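Local coordinates for cystathionine beta-lyase family protein, YNBB B.subtilis ortholog (Clostridium acetobutylicum, PDB 3HVY), which is probably a pyridoxal-phosphate-dependent lyase that breaks carbon-sulfur bonds in sulfur amino acids, with a proposed part in aluminium resistance, at residues I314-G319 with P324-K329; Q183-Y188 with D332-I337; A108-L113 with R146-K151. One frame throughout, in Å; residues are numbered along the deposited sequence. Where two conformers were deposited one is given.

Interaction 1: residues I314-G319 with P324-K329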
ATOM      1  N   ILE D 314      -0.252  37.728 -17.259  1.00 32.50           N
ATOM      2  CA  ILE D 314       0.212  37.482 -18.612  1.00 30.62           C
ATOM      3  C   ILE D 314      -0.946  37.404 -19.628  1.00 29.10           C
ATOM      4  O   ILE D 314      -0.829  37.925 -20.723  1.00 30.98           O
ATOM      5  CB  ILE D 314       1.172  36.286 -18.721  1.00 30.46           C
ATOM      6  CG1 ILE D 314       2.015  36.423 -20.010  1.00 31.67           C
ATOM      7  CG2 ILE D 314       0.423  34.912 -18.645  1.00 25.86           C
ATOM      8  CD1 ILE D 314       3.091  35.258 -20.195  1.00 29.37           C
HETATM    9  N   MSE D 315      -2.076  36.815 -19.273  1.00 28.33           N
HETATM   10  CA  MSE D 315      -3.169  36.730 -20.241  1.00 27.48           C
HETATM   11  C   MSE D 315      -3.729  38.150 -20.462  1.00 28.79           C
HETATM   12  O   MSE D 315      -4.159  38.513 -21.549  1.00 29.62           O
HETATM   13  CB  MSE D 315      -4.246  35.752 -19.767  1.00 28.74           C
HETATM   14  CG  MSE D 315      -3.752  34.309 -19.580  1.00 32.94           C
HETATM   15 SE   MSE D 315      -2.967  33.608 -21.188  0.75 30.99          SE
HETATM   16  CE  MSE D 315      -4.585  33.365 -22.241  1.00 28.37           C
ATOM     17  N   GLU D 316      -3.722  38.956 -19.410  1.00 28.39           N
ATOM     18  CA  GLU D 316      -4.121  40.357 -19.532  1.00 28.62           C
ATOM     19  C   GLU D 316      -3.156  41.155 -20.448  1.00 30.24           C
ATOM     20  O   GLU D 316      -3.601  41.898 -21.336  1.00 27.05           O
ATOM     21  CB  GLU D 316      -4.192  40.966 -18.154  1.00 30.61           C
ATOM     22  CG  GLU D 316      -4.458  42.423 -18.064  1.00 29.94           C
ATOM     23  CD  GLU D 316      -4.835  42.801 -16.671  1.00 40.38           C
ATOM     24  OE1 GLU D 316      -3.966  42.768 -15.768  1.00 28.05           O
ATOM     25  OE2 GLU D 316      -6.025  43.074 -16.492  1.00 33.56           O
ATOM     26  N   LEU D 317      -1.848  40.962 -20.259  1.00 28.45           N
ATOM     27  CA  LEU D 317      -0.869  41.553 -21.159  1.00 28.75           C
ATOM     28  C   LEU D 317      -1.138  41.152 -22.611  1.00 30.17           C
ATOM     29  O   LEU D 317      -0.912  41.935 -23.540  1.00 28.23           O
ATOM     30  CB  LEU D 317       0.549  41.167 -20.754  1.00 31.70           C
ATOM     31  CG  LEU D 317       1.033  41.657 -19.408  1.00 34.76           C
ATOM     32  CD1 LEU D 317       2.567  41.683 -19.331  1.00 32.99           C
ATOM     33  CD2 LEU D 317       0.435  43.045 -19.160  1.00 27.52           C
ATOM     34  N   ALA D 318      -1.685  39.957 -22.797  1.00 31.02           N
ATOM     35  CA  ALA D 318      -2.048  39.443 -24.115  1.00 32.59           C
ATOM     36  C   ALA D 318      -3.381  39.968 -24.660  1.00 34.39           C
ATOM     37  O   ALA D 318      -3.768  39.597 -25.751  1.00 32.92           O
ATOM     38  CB  ALA D 318      -2.083  37.898 -24.073  1.00 31.46           C
ATOM     39  N   GLY D 319      -4.116  40.746 -23.873  1.00 34.60           N
ATOM     40  CA  GLY D 319      -5.369  41.348 -24.314  1.00 37.43           C
ATOM     41  C   GLY D 319      -6.638  40.793 -23.688  1.00 38.31           C
ATOM     42  O   GLY D 319      -7.699  41.301 -23.949  1.00 41.10           O
ATOM     43  N   PRO D 324      -9.957  36.546 -11.067  1.00 29.26           N
ATOM     44  CA  PRO D 324      -9.675  37.894 -10.589  1.00 28.93           C
ATOM     45  C   PRO D 324      -8.491  38.518 -11.311  1.00 29.64           C
ATOM     46  O   PRO D 324      -7.776  37.812 -12.070  1.00 28.02           O
ATOM     47  CB  PRO D 324      -9.287  37.678  -9.108  1.00 27.72           C
ATOM     48  CG  PRO D 324      -9.760  36.307  -8.787  1.00 29.11           C
ATOM     49  CD  PRO D 324      -9.656  35.530 -10.048  1.00 27.99           C
ATOM     50  N   LYS D 325      -8.261  39.817 -11.061  1.00 27.91           N
ATOM     51  CA  LYS D 325      -7.116  40.508 -11.650  1.00 28.66           C
ATOM     52  C   LYS D 325      -5.896  40.115 -10.853  1.00 29.12           C
ATOM     53  O   LYS D 325      -6.029  39.650  -9.747  1.00 28.17           O
ATOM     54  CB  LYS D 325      -7.311  42.013 -11.628  1.00 29.47           C
ATOM     55  CG  LYS D 325      -8.584  42.433 -12.351  1.00 29.85           C
ATOM     56  CD  LYS D 325      -8.645  42.017 -13.772  1.00 29.52           C
ATOM     57  CE  LYS D 325     -10.092  42.325 -14.267  1.00 29.44           C
ATOM     58  NZ  LYS D 325     -10.085  42.289 -15.697  1.00 43.14           N
ATOM     59  N   TYR D 326      -4.730  40.290 -11.439  1.00 28.57           N
ATOM     60  CA  TYR D 326      -3.484  39.901 -10.819  1.00 30.02           C
ATOM     61  C   TYR D 326      -3.246  40.475  -9.451  1.00 31.43           C
ATOM     62  O   TYR D 326      -2.629  39.842  -8.618  1.00 34.51           O
ATOM     63  CB  TYR D 326      -2.320  40.266 -11.746  1.00 29.87           C
ATOM     64  CG  TYR D 326      -1.889  41.694 -11.785  1.00 30.98           C
ATOM     65  CD1 TYR D 326      -2.695  42.668 -12.367  1.00 29.64           C
ATOM     66  CD2 TYR D 326      -0.640  42.080 -11.304  1.00 35.12           C
ATOM     67  CE1 TYR D 326      -2.303  43.957 -12.459  1.00 32.80           C
ATOM     68  CE2 TYR D 326      -0.214  43.403 -11.421  1.00 31.00           C
ATOM     69  CZ  TYR D 326      -1.048  44.328 -11.995  1.00 35.79           C
ATOM     70  OH  TYR D 326      -0.687  45.629 -12.135  1.00 37.24           O
ATOM     71  N   ASN D 327      -3.762  41.673  -9.221  1.00 30.04           N
ATOM     72  CA  ASN D 327      -3.591  42.333  -7.961  1.00 31.97           C
ATOM     73  C   ASN D 327      -4.800  42.312  -7.084  1.00 32.01           C
ATOM     74  O   ASN D 327      -4.796  43.010  -6.103  1.00 31.51           O
ATOM     75  CB  ASN D 327      -3.026  43.737  -8.124  1.00 29.52           C
ATOM     76  CG  ASN D 327      -4.005  44.687  -8.759  1.00 38.73           C
ATOM     77  OD1 ASN D 327      -5.011  44.272  -9.319  1.00 29.57           O
ATOM     78  ND2 ASN D 327      -3.712  45.962  -8.688  1.00 35.76           N
ATOM     79  N   ASP D 328      -5.837  41.537  -7.445  1.00 30.08           N
ATOM     80  CA  ASP D 328      -6.918  41.205  -6.522  1.00 33.15           C
ATOM     81  C   ASP D 328      -6.407  40.115  -5.620  1.00 30.84           C
ATOM     82  O   ASP D 328      -6.039  39.041  -6.097  1.00 31.65           O
ATOM     83  CB  ASP D 328      -8.138  40.619  -7.249  1.00 31.12           C
ATOM     84  CG  ASP D 328      -8.894  41.654  -8.043  1.00 31.85           C
ATOM     85  OD1 ASP D 328      -8.953  42.821  -7.604  1.00 34.94           O
ATOM     86  OD2 ASP D 328      -9.468  41.295  -9.080  1.00 37.18           O
ATOM     87  N   LYS D 329      -6.357  40.379  -4.329  1.00 32.68           N
ATOM     88  CA  LYS D 329      -5.838  39.394  -3.379  1.00 32.79           C
ATOM     89  C   LYS D 329      -6.800  38.178  -3.316  1.00 32.31           C
ATOM     90  O   LYS D 329      -8.010  38.300  -3.247  1.00 31.05           O
ATOM     91  CB  LYS D 329      -5.569  40.004  -1.993  1.00 32.83           C
ATOM     92  CG  LYS D 329      -4.496  41.182  -2.001  1.00 37.14           C
ATOM     93  CD  LYS D 329      -3.116  40.770  -2.581  1.00 38.73           C
ATOM     94  CE  LYS D 329      -2.006  41.816  -2.340  1.00 49.84           C
ATOM     95  NZ  LYS D 329      -2.046  42.985  -3.244  1.00 45.95           N
TER
HETATM   96  O   HOH W   1      -4.597  40.645 -14.338  1.00 25.11           O
HETATM   97  O   HOH W   2      -7.898  41.617 -17.715  1.00 35.33           O
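The phenol ring of Tyr-326 and the carboxylate of Glu-316 are the flat groups that meet here, their planes 86° apart. CB of Asn-327 lies over the centre of one ring face, 4.1 Å above the plane. Glu-316 OE1 comes to the ring obliquely, 3.6 Å from Tyr-326 CD1. The aromatic Tyr-326 gives Arg-313 a ring for a cation-pi contact; Arg-313 also forms a salt bridge with Glu-316 OE1, so one guanidinium serves both flat groups and probably steadies the glutamate as an anion.

Glu-316 suits its place because its chain is long. With CG anti to the backbone N (chi1 174°) and the rest extended, the carboxylate reaches well out from the last helical turn. Its second oxygen, OE2, lies 3.9 Å from Lys-325 CD and 4.2 Å from Lys-325 NZ, too far for a direct salt bridge; the ammonium group has its stronger partner in Asp-321. Two waters join the parts instead. One donates to Glu-316 OE2, its oxygen 2.7 Å from that atom, and accepts from Lys-325 NZ, while another accepts from the backbone N of Tyr-326 and donates weakly to Glu-316 OE1.

The loop's shape is set by a type I turn from Lys-325 to Asp-328, reinforced by Lys-325 N donating to Asp-328 OD2 at 2.8 Å. Gly-319, at positive phi, forms a Schellman motif after the last turn of helix 287-317. The contact lies at the surface, joining that helix to the loop between strands 321-323 and 334-338, while Ile-314 packs inward on helices 18-55 and 411-422.

Interaction 2: residues Q183-Y188 with D332-I337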
ATOM      1  N   GLN D 183     -20.904  29.105  -0.266  1.00 28.49           N
ATOM      2  CA  GLN D 183     -19.815  28.548  -1.122  1.00 30.47           C
ATOM      3  C   GLN D 183     -18.678  29.609  -1.228  1.00 30.51           C
ATOM      4  O   GLN D 183     -18.891  30.713  -1.725  1.00 32.66           O
ATOM      5  CB  GLN D 183     -20.404  28.258  -2.480  1.00 30.72           C
ATOM      6  CG  GLN D 183     -19.496  27.535  -3.430  1.00 34.09           C
ATOM      7  CD  GLN D 183     -20.232  27.110  -4.680  1.00 41.63           C
ATOM      8  OE1 GLN D 183     -21.256  26.413  -4.606  1.00 41.02           O
ATOM      9  NE2 GLN D 183     -19.708  27.511  -5.852  1.00 37.44           N
ATOM     10  N   ARG D 184     -17.482  29.275  -0.762  1.00 29.67           N
ATOM     11  CA  ARG D 184     -16.357  30.213  -0.794  1.00 30.41           C
ATOM     12  C   ARG D 184     -15.862  30.465  -2.227  1.00 32.54           C
ATOM     13  O   ARG D 184     -15.754  31.609  -2.673  1.00 31.07           O
ATOM     14  CB  ARG D 184     -15.231  29.684   0.088  1.00 27.79           C
ATOM     15  CG  ARG D 184     -13.985  30.536   0.100  1.00 29.30           C
ATOM     16  CD  ARG D 184     -12.988  29.995   1.167  1.00 30.27           C
ATOM     17  NE  ARG D 184     -11.773  30.768   1.168  1.00 31.13           N
ATOM     18  CZ  ARG D 184     -10.734  30.532   1.973  1.00 31.85           C
ATOM     19  NH1 ARG D 184     -10.753  29.525   2.845  1.00 29.96           N
ATOM     20  NH2 ARG D 184      -9.666  31.289   1.878  1.00 31.01           N
ATOM     21  N   SER D 185     -15.565  29.382  -2.943  1.00 33.11           N
ATOM     22  CA  SER D 185     -15.094  29.465  -4.324  1.00 36.67           C
ATOM     23  C   SER D 185     -16.251  29.570  -5.333  1.00 36.63           C
ATOM     24  O   SER D 185     -17.194  28.785  -5.291  1.00 35.22           O
ATOM     25  CB  SER D 185     -14.228  28.234  -4.624  1.00 37.53           C
ATOM     26  OG  SER D 185     -13.669  28.303  -5.908  1.00 38.59           O
ATOM     27  N   THR D 186     -16.199  30.552  -6.228  1.00 34.91           N
ATOM     28  CA  THR D 186     -17.218  30.694  -7.266  1.00 39.36           C
ATOM     29  C   THR D 186     -17.151  29.450  -8.146  1.00 42.86           C
ATOM     30  O   THR D 186     -16.091  28.832  -8.315  1.00 45.54           O
ATOM     31  CB  THR D 186     -16.874  31.900  -8.196  1.00 39.25           C
ATOM     32  OG1 THR D 186     -16.756  33.088  -7.408  1.00 40.50           O
ATOM     33  CG2 THR D 186     -17.870  32.071  -9.360  1.00 41.43           C
ATOM     34  N   GLY D 187     -18.230  29.046  -8.760  1.00 46.20           N
ATOM     35  CA  GLY D 187     -17.988  27.943  -9.720  1.00 49.78           C
ATOM     36  C   GLY D 187     -17.688  28.461 -11.133  1.00 48.19           C
ATOM     37  O   GLY D 187     -16.760  29.240 -11.386  1.00 45.58           O
ATOM     38  N   TYR D 188     -18.518  28.037 -12.065  1.00 50.47           N
ATOM     39  CA  TYR D 188     -18.373  28.485 -13.417  1.00 50.80           C
ATOM     40  C   TYR D 188     -19.119  29.794 -13.588  1.00 52.27           C
ATOM     41  O   TYR D 188     -20.211  29.811 -14.136  1.00 57.89           O
ATOM     42  CB  TYR D 188     -18.927  27.451 -14.395  1.00 51.25           C
ATOM     43  CG  TYR D 188     -18.091  26.213 -14.589  1.00 49.48           C
ATOM     44  CD1 TYR D 188     -16.711  26.224 -14.380  1.00 48.47           C
ATOM     45  CD2 TYR D 188     -18.675  25.043 -15.064  1.00 54.38           C
ATOM     46  CE1 TYR D 188     -15.955  25.107 -14.591  1.00 57.48           C
ATOM     47  CE2 TYR D 188     -17.922  23.907 -15.290  1.00 55.42           C
ATOM     48  CZ  TYR D 188     -16.560  23.943 -15.057  1.00 60.83           C
ATOM     49  OH  TYR D 188     -15.811  22.816 -15.282  1.00 61.62           O
ATOM     50  N   ASP D 332      -8.987  31.761  -3.206  1.00 29.51           N
ATOM     51  CA  ASP D 332      -8.835  30.405  -3.684  1.00 30.25           C
ATOM     52  C   ASP D 332      -7.768  30.350  -4.796  1.00 31.18           C
ATOM     53  O   ASP D 332      -7.136  31.353  -5.088  1.00 30.44           O
ATOM     54  CB  ASP D 332     -10.171  29.804  -4.096  1.00 29.90           C
ATOM     55  CG  ASP D 332     -10.750  30.466  -5.301  1.00 32.36           C
ATOM     56  OD1 ASP D 332      -9.956  31.014  -6.073  1.00 34.53           O
ATOM     57  OD2 ASP D 332     -11.978  30.429  -5.498  1.00 37.60           O
ATOM     58  N   ILE D 333      -7.547  29.170  -5.349  1.00 31.35           N
ATOM     59  CA  ILE D 333      -6.500  28.950  -6.366  1.00 30.45           C
ATOM     60  C   ILE D 333      -6.986  29.051  -7.821  1.00 30.90           C
ATOM     61  O   ILE D 333      -6.233  28.785  -8.754  1.00 30.60           O
ATOM     62  CB  ILE D 333      -5.759  27.588  -6.189  1.00 32.20           C
ATOM     63  CG1 ILE D 333      -6.707  26.402  -6.295  1.00 24.79           C
ATOM     64  CG2 ILE D 333      -4.975  27.519  -4.843  1.00 27.12           C
ATOM     65  CD1 ILE D 333      -6.007  25.051  -6.518  1.00 28.59           C
ATOM     66  N   ILE D 334      -8.213  29.475  -8.015  1.00 27.54           N
ATOM     67  CA  ILE D 334      -8.800  29.474  -9.345  1.00 30.19           C
ATOM     68  C   ILE D 334      -8.541  30.779 -10.108  1.00 29.72           C
ATOM     69  O   ILE D 334      -8.571  31.852  -9.509  1.00 28.82           O
ATOM     70  CB  ILE D 334     -10.319  29.318  -9.286  1.00 32.19           C
ATOM     71  CG1 ILE D 334     -10.724  28.100  -8.439  1.00 34.67           C
ATOM     72  CG2 ILE D 334     -10.919  29.244 -10.716  1.00 32.60           C
ATOM     73  CD1 ILE D 334     -10.062  26.847  -8.869  1.00 43.46           C
ATOM     74  N   GLN D 335      -8.313  30.660 -11.436  1.00 29.37           N
ATOM     75  CA  GLN D 335      -8.137  31.793 -12.309  1.00 28.84           C
ATOM     76  C   GLN D 335      -9.027  31.578 -13.501  1.00 28.83           C
ATOM     77  O   GLN D 335      -8.942  30.533 -14.136  1.00 27.99           O
ATOM     78  CB  GLN D 335      -6.715  31.896 -12.852  1.00 29.57           C
ATOM     79  CG  GLN D 335      -6.456  33.163 -13.675  1.00 30.72           C
ATOM     80  CD  GLN D 335      -6.782  34.434 -12.897  1.00 25.66           C
ATOM     81  OE1 GLN D 335      -6.297  34.609 -11.793  1.00 31.43           O
ATOM     82  NE2 GLN D 335      -7.585  35.336 -13.489  1.00 28.55           N
ATOM     83  N   ALA D 336      -9.823  32.590 -13.828  1.00 27.64           N
ATOM     84  CA  ALA D 336     -10.716  32.590 -15.007  1.00 28.88           C
ATOM     85  C   ALA D 336     -10.161  33.524 -16.090  1.00 27.14           C
ATOM     86  O   ALA D 336      -9.554  34.553 -15.781  1.00 28.93           O
ATOM     87  CB  ALA D 336     -12.180  32.986 -14.600  1.00 26.70           C
ATOM     88  N   ILE D 337     -10.360  33.148 -17.351  1.00 30.90           N
ATOM     89  CA  ILE D 337      -9.870  33.896 -18.486  1.00 28.60           C
ATOM     90  C   ILE D 337     -11.036  33.943 -19.514  1.00 31.40           C
ATOM     91  O   ILE D 337     -11.550  32.892 -19.885  1.00 33.81           O
ATOM     92  CB  ILE D 337      -8.681  33.181 -19.161  1.00 30.43           C
ATOM     93  CG1 ILE D 337      -7.575  32.782 -18.143  1.00 34.59           C
ATOM     94  CG2 ILE D 337      -8.133  34.036 -20.355  1.00 26.81           C
ATOM     95  CD1 ILE D 337      -6.530  31.823 -18.728  1.00 33.95           C
TER
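Ser-185 and Asp-332 point their side chains at each other, and the hydroxyl and carboxylate meet directly: Ser-185 OG donates to Asp-332 OD2 over 2.7 Å. The hydroxyl does not lie in the plane of the carboxylate but stands above it, about 42° out. Ser-185 CB lies 3.3 Å from Asp-332 OD2, as the short bond requires. A serine fits because it offers a donor with almost no bulk.

Asp-332 carries its carboxylate between the backbone N and the carbonyl carbon (chi1 67°), a rotamer that turns the group back over its own chain. The other oxygen can then accept from the backbone: Ile-334 N donates to Asp-332 OD1 at 3.0 Å, closing an Asx turn on the way into strand 334-338. OD2 has a second partner in Ser-193 OG, which is also bonded to the backbone N of Thr-186. The two serines and the turn together fix the rotation of the carboxylate, and these donors would be expected to stabilise its negative charge. Beside the polar pair, Ile-334 brings CG1 to 3.9 Å from Ser-185 OG, giving the bond an apolar flank.

On the other side of the serine's backbone, Gln-183 extends its chain along its own segment, and its NE2 reaches Ser-185 O at 2.9 Å with the acceptor in the amide plane, which holds the loop in shape.

The arrangement ties a loop following a strand of the central sheet to a strand of the smaller antiparallel sheet, an interdomain link in keeping with the fold-type I architecture of pyridoxal-phosphate enzymes.

Interaction 3: residues A108-L113 with R146-K151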
ATOM      1  N   ALA D 108     -21.880  16.621   5.350  1.00 33.16           N
ATOM      2  CA  ALA D 108     -22.045  17.724   6.297  1.00 33.22           C
ATOM      3  C   ALA D 108     -23.489  18.240   6.256  1.00 29.91           C
ATOM      4  O   ALA D 108     -24.066  18.515   7.295  1.00 30.47           O
ATOM      5  CB  ALA D 108     -21.055  18.845   6.041  1.00 29.51           C
ATOM      6  N   LEU D 109     -24.093  18.295   5.061  1.00 31.16           N
ATOM      7  CA  LEU D 109     -25.462  18.729   4.915  1.00 32.51           C
ATOM      8  C   LEU D 109     -26.466  17.689   5.411  1.00 32.44           C
ATOM      9  O   LEU D 109     -27.268  17.988   6.297  1.00 33.31           O
ATOM     10  CB  LEU D 109     -25.752  19.126   3.468  1.00 32.75           C
ATOM     11  CG  LEU D 109     -24.872  20.284   2.930  1.00 30.10           C
ATOM     12  CD1 LEU D 109     -25.001  20.404   1.382  1.00 28.04           C
ATOM     13  CD2 LEU D 109     -25.236  21.563   3.681  1.00 30.04           C
ATOM     14  N   PHE D 110     -26.405  16.468   4.870  1.00 30.21           N
ATOM     15  CA  PHE D 110     -27.318  15.412   5.277  1.00 27.68           C
ATOM     16  C   PHE D 110     -27.298  15.231   6.773  1.00 28.23           C
ATOM     17  O   PHE D 110     -28.328  15.183   7.410  1.00 30.78           O
ATOM     18  CB  PHE D 110     -27.016  14.078   4.604  1.00 28.37           C
ATOM     19  CG  PHE D 110     -27.724  13.883   3.311  1.00 32.53           C
ATOM     20  CD1 PHE D 110     -29.051  13.506   3.292  1.00 34.15           C
ATOM     21  CD2 PHE D 110     -27.062  14.066   2.103  1.00 35.25           C
ATOM     22  CE1 PHE D 110     -29.748  13.339   2.078  1.00 34.49           C
ATOM     23  CE2 PHE D 110     -27.767  13.916   0.877  1.00 38.39           C
ATOM     24  CZ  PHE D 110     -29.102  13.540   0.884  1.00 32.66           C
ATOM     25  N   GLY D 111     -26.118  15.172   7.349  1.00 26.07           N
ATOM     26  CA  GLY D 111     -26.043  14.914   8.769  1.00 28.21           C
ATOM     27  C   GLY D 111     -26.717  15.926   9.666  1.00 29.72           C
ATOM     28  O   GLY D 111     -27.208  15.576  10.763  1.00 30.60           O
ATOM     29  N   ASN D 112     -26.768  17.167   9.201  1.00 30.13           N
ATOM     30  CA  ASN D 112     -27.259  18.283  10.001  1.00 27.38           C
ATOM     31  C   ASN D 112     -28.625  18.800   9.614  1.00 29.23           C
ATOM     32  O   ASN D 112     -29.030  19.884  10.012  1.00 27.87           O
ATOM     33  CB  ASN D 112     -26.168  19.364  10.031  1.00 27.46           C
ATOM     34  CG  ASN D 112     -25.003  18.980  10.953  1.00 28.12           C
ATOM     35  OD1 ASN D 112     -25.191  18.965  12.148  1.00 29.66           O
ATOM     36  ND2 ASN D 112     -23.800  18.613  10.394  1.00 26.11           N
ATOM     37  N   LEU D 113     -29.361  17.986   8.867  1.00 29.74           N
ATOM     38  CA  LEU D 113     -30.698  18.321   8.397  1.00 28.48           C
ATOM     39  C   LEU D 113     -31.635  17.136   8.590  1.00 29.63           C
ATOM     40  O   LEU D 113     -31.231  15.980   8.509  1.00 28.16           O
ATOM     41  CB  LEU D 113     -30.690  18.709   6.911  1.00 28.21           C
ATOM     42  CG  LEU D 113     -30.046  20.081   6.685  1.00 31.81           C
ATOM     43  CD1 LEU D 113     -29.582  20.244   5.242  1.00 31.74           C
ATOM     44  CD2 LEU D 113     -30.939  21.236   7.167  1.00 26.74           C
ATOM     45  N   ARG D 146     -34.344  16.734  -0.594  1.00 29.17           N
ATOM     46  CA  ARG D 146     -35.767  16.936  -0.895  1.00 28.56           C
ATOM     47  C   ARG D 146     -36.580  15.654  -0.744  1.00 30.05           C
ATOM     48  O   ARG D 146     -37.719  15.687  -0.243  1.00 27.96           O
ATOM     49  CB  ARG D 146     -35.897  17.458  -2.315  1.00 31.06           C
ATOM     50  CG  ARG D 146     -37.348  17.671  -2.840  1.00 33.52           C
ATOM     51  CD  ARG D 146     -37.377  17.998  -4.338  1.00 45.22           C
ATOM     52  NE  ARG D 146     -36.945  16.825  -5.141  1.00 63.59           N
ATOM     53  CZ  ARG D 146     -37.691  15.730  -5.377  1.00 64.30           C
ATOM     54  NH1 ARG D 146     -38.922  15.622  -4.879  1.00 67.52           N
ATOM     55  NH2 ARG D 146     -37.200  14.723  -6.103  1.00 54.43           N
ATOM     56  N   GLU D 147     -36.031  14.538  -1.217  1.00 30.27           N
ATOM     57  CA  GLU D 147     -36.699  13.244  -1.091  1.00 31.22           C
ATOM     58  C   GLU D 147     -36.795  12.832   0.371  1.00 30.84           C
ATOM     59  O   GLU D 147     -37.623  11.988   0.719  1.00 28.95           O
ATOM     60  CB  GLU D 147     -35.976  12.138  -1.886  1.00 34.21           C
ATOM     61  CG  GLU D 147     -35.993  12.290  -3.375  1.00 36.85           C
ATOM     62  CD  GLU D 147     -35.078  11.311  -4.093  1.00 37.05           C
ATOM     63  OE1 GLU D 147     -35.099  10.098  -3.792  1.00 36.70           O
ATOM     64  OE2 GLU D 147     -34.338  11.744  -4.985  1.00 32.10           O
ATOM     65  N   TYR D 148     -35.938  13.397   1.224  1.00 26.72           N
ATOM     66  CA  TYR D 148     -36.057  13.167   2.659  1.00 29.54           C
ATOM     67  C   TYR D 148     -36.783  14.287   3.395  1.00 31.13           C
ATOM     68  O   TYR D 148     -36.661  14.405   4.610  1.00 28.47           O
ATOM     69  CB  TYR D 148     -34.709  12.922   3.312  1.00 27.46           C
ATOM     70  CG  TYR D 148     -34.218  11.538   3.023  1.00 28.70           C
ATOM     71  CD1 TYR D 148     -34.655  10.448   3.789  1.00 28.64           C
ATOM     72  CD2 TYR D 148     -33.346  11.296   1.968  1.00 29.63           C
ATOM     73  CE1 TYR D 148     -34.242   9.163   3.510  1.00 33.57           C
ATOM     74  CE2 TYR D 148     -32.926  10.003   1.680  1.00 35.08           C
ATOM     75  CZ  TYR D 148     -33.377   8.949   2.457  1.00 33.54           C
ATOM     76  OH  TYR D 148     -32.985   7.678   2.175  1.00 34.38           O
ATOM     77  N   GLY D 149     -37.528  15.104   2.663  1.00 30.62           N
ATOM     78  CA  GLY D 149     -38.377  16.108   3.294  1.00 30.79           C
ATOM     79  C   GLY D 149     -37.698  17.407   3.647  1.00 28.73           C
ATOM     80  O   GLY D 149     -38.295  18.250   4.332  1.00 30.95           O
ATOM     81  N   VAL D 150     -36.474  17.582   3.186  1.00 28.89           N
ATOM     82  CA  VAL D 150     -35.731  18.802   3.499  1.00 28.51           C
ATOM     83  C   VAL D 150     -36.066  19.847   2.431  1.00 30.48           C
ATOM     84  O   VAL D 150     -35.914  19.603   1.243  1.00 33.92           O
ATOM     85  CB  VAL D 150     -34.254  18.544   3.626  1.00 29.14           C
ATOM     86  CG1 VAL D 150     -33.483  19.852   3.945  1.00 26.95           C
ATOM     87  CG2 VAL D 150     -34.035  17.481   4.693  1.00 26.51           C
ATOM     88  N   LYS D 151     -36.557  20.993   2.879  0.50 28.24           N
ATOM     89  CA  LYS D 151     -36.903  22.102   1.996  0.50 28.71           C
ATOM     90  C   LYS D 151     -35.645  22.895   1.659  0.50 29.55           C
ATOM     91  O   LYS D 151     -34.648  22.853   2.403  0.50 29.71           O
ATOM     92  CB  LYS D 151     -37.954  22.985   2.678  0.50 26.51           C
ATOM     93  CG  LYS D 151     -39.259  22.256   2.963  0.50 31.64           C
ATOM     94  CD  LYS D 151     -40.213  23.089   3.839  0.50 31.94           C
ATOM     95  CE  LYS D 151     -41.653  22.543   3.852  0.50 29.22           C
ATOM     96  NZ  LYS D 151     -41.872  21.275   4.595  0.50 30.94           N
TER
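Leu-113 sets its CG beside the backbone N (chi1 -72°), and Val-150 holds CG1 anti to its own N (chi1 179°); with these torsions the two branched side chains cross at about a right angle. They join the end of helix 101-111 to the loop leading into strand 151-154, outermost in the mixed sheet within this chain, in a fold-type I domain. Branched aliphatic residues suit a buried site with Met-119 and Leu-179 of the sheet packed on Leu-109 and Leu-113.

Alongside, Phe-110 and Tyr-148 also meet crosswise. CD2 of Tyr-148 lies at the edge of the Phe-110 ring, near its plane, 4.1 Å from Phe-110 CE1, while Arg-270 makes a cation-pi contact with the phenyl group. Tyr-148 combines this apolar ring with a hydroxyl that bonds weakly to Leu-113 O of the second subunit, where it also packs on Phe-110, so these aromatics belong to the subunit interface as well. Gly-149, at a positive phi where a side chain would strike the preceding carbonyl, turns the chain between Tyr-148 and Val-150. The apolar pair closes with Leu-113 CD1 at 4.1 Å from Val-150 CG1 and Leu-113 CB at 4.2 Å from Val-150 CG2.

How the interactions relate
Interactions 1 and 2 are neighbours, their centres about 15 Å apart; the second reaches from the smaller sheet to the central one. They share a probable hydrogen bond from Gln-335 NE2 to Pro-324 O at 2.9 Å, and CG of Met-315, a selenomethionine here, packs on Ile-337 CD1 at 3.8 Å. Interaction 3 lies across the molecule, its centre about 40 Å from that of interaction 1 and on the opposite side of the chain's centre. Between interactions 2 and 3 the nearest atoms are about 9 Å apart. Interaction 2 comes near the active site: Ile-333 of its second segment touches Asn-245, next to Lys-244, which carries the pyridoxal phosphate. Interaction 3 instead faces the second subunit.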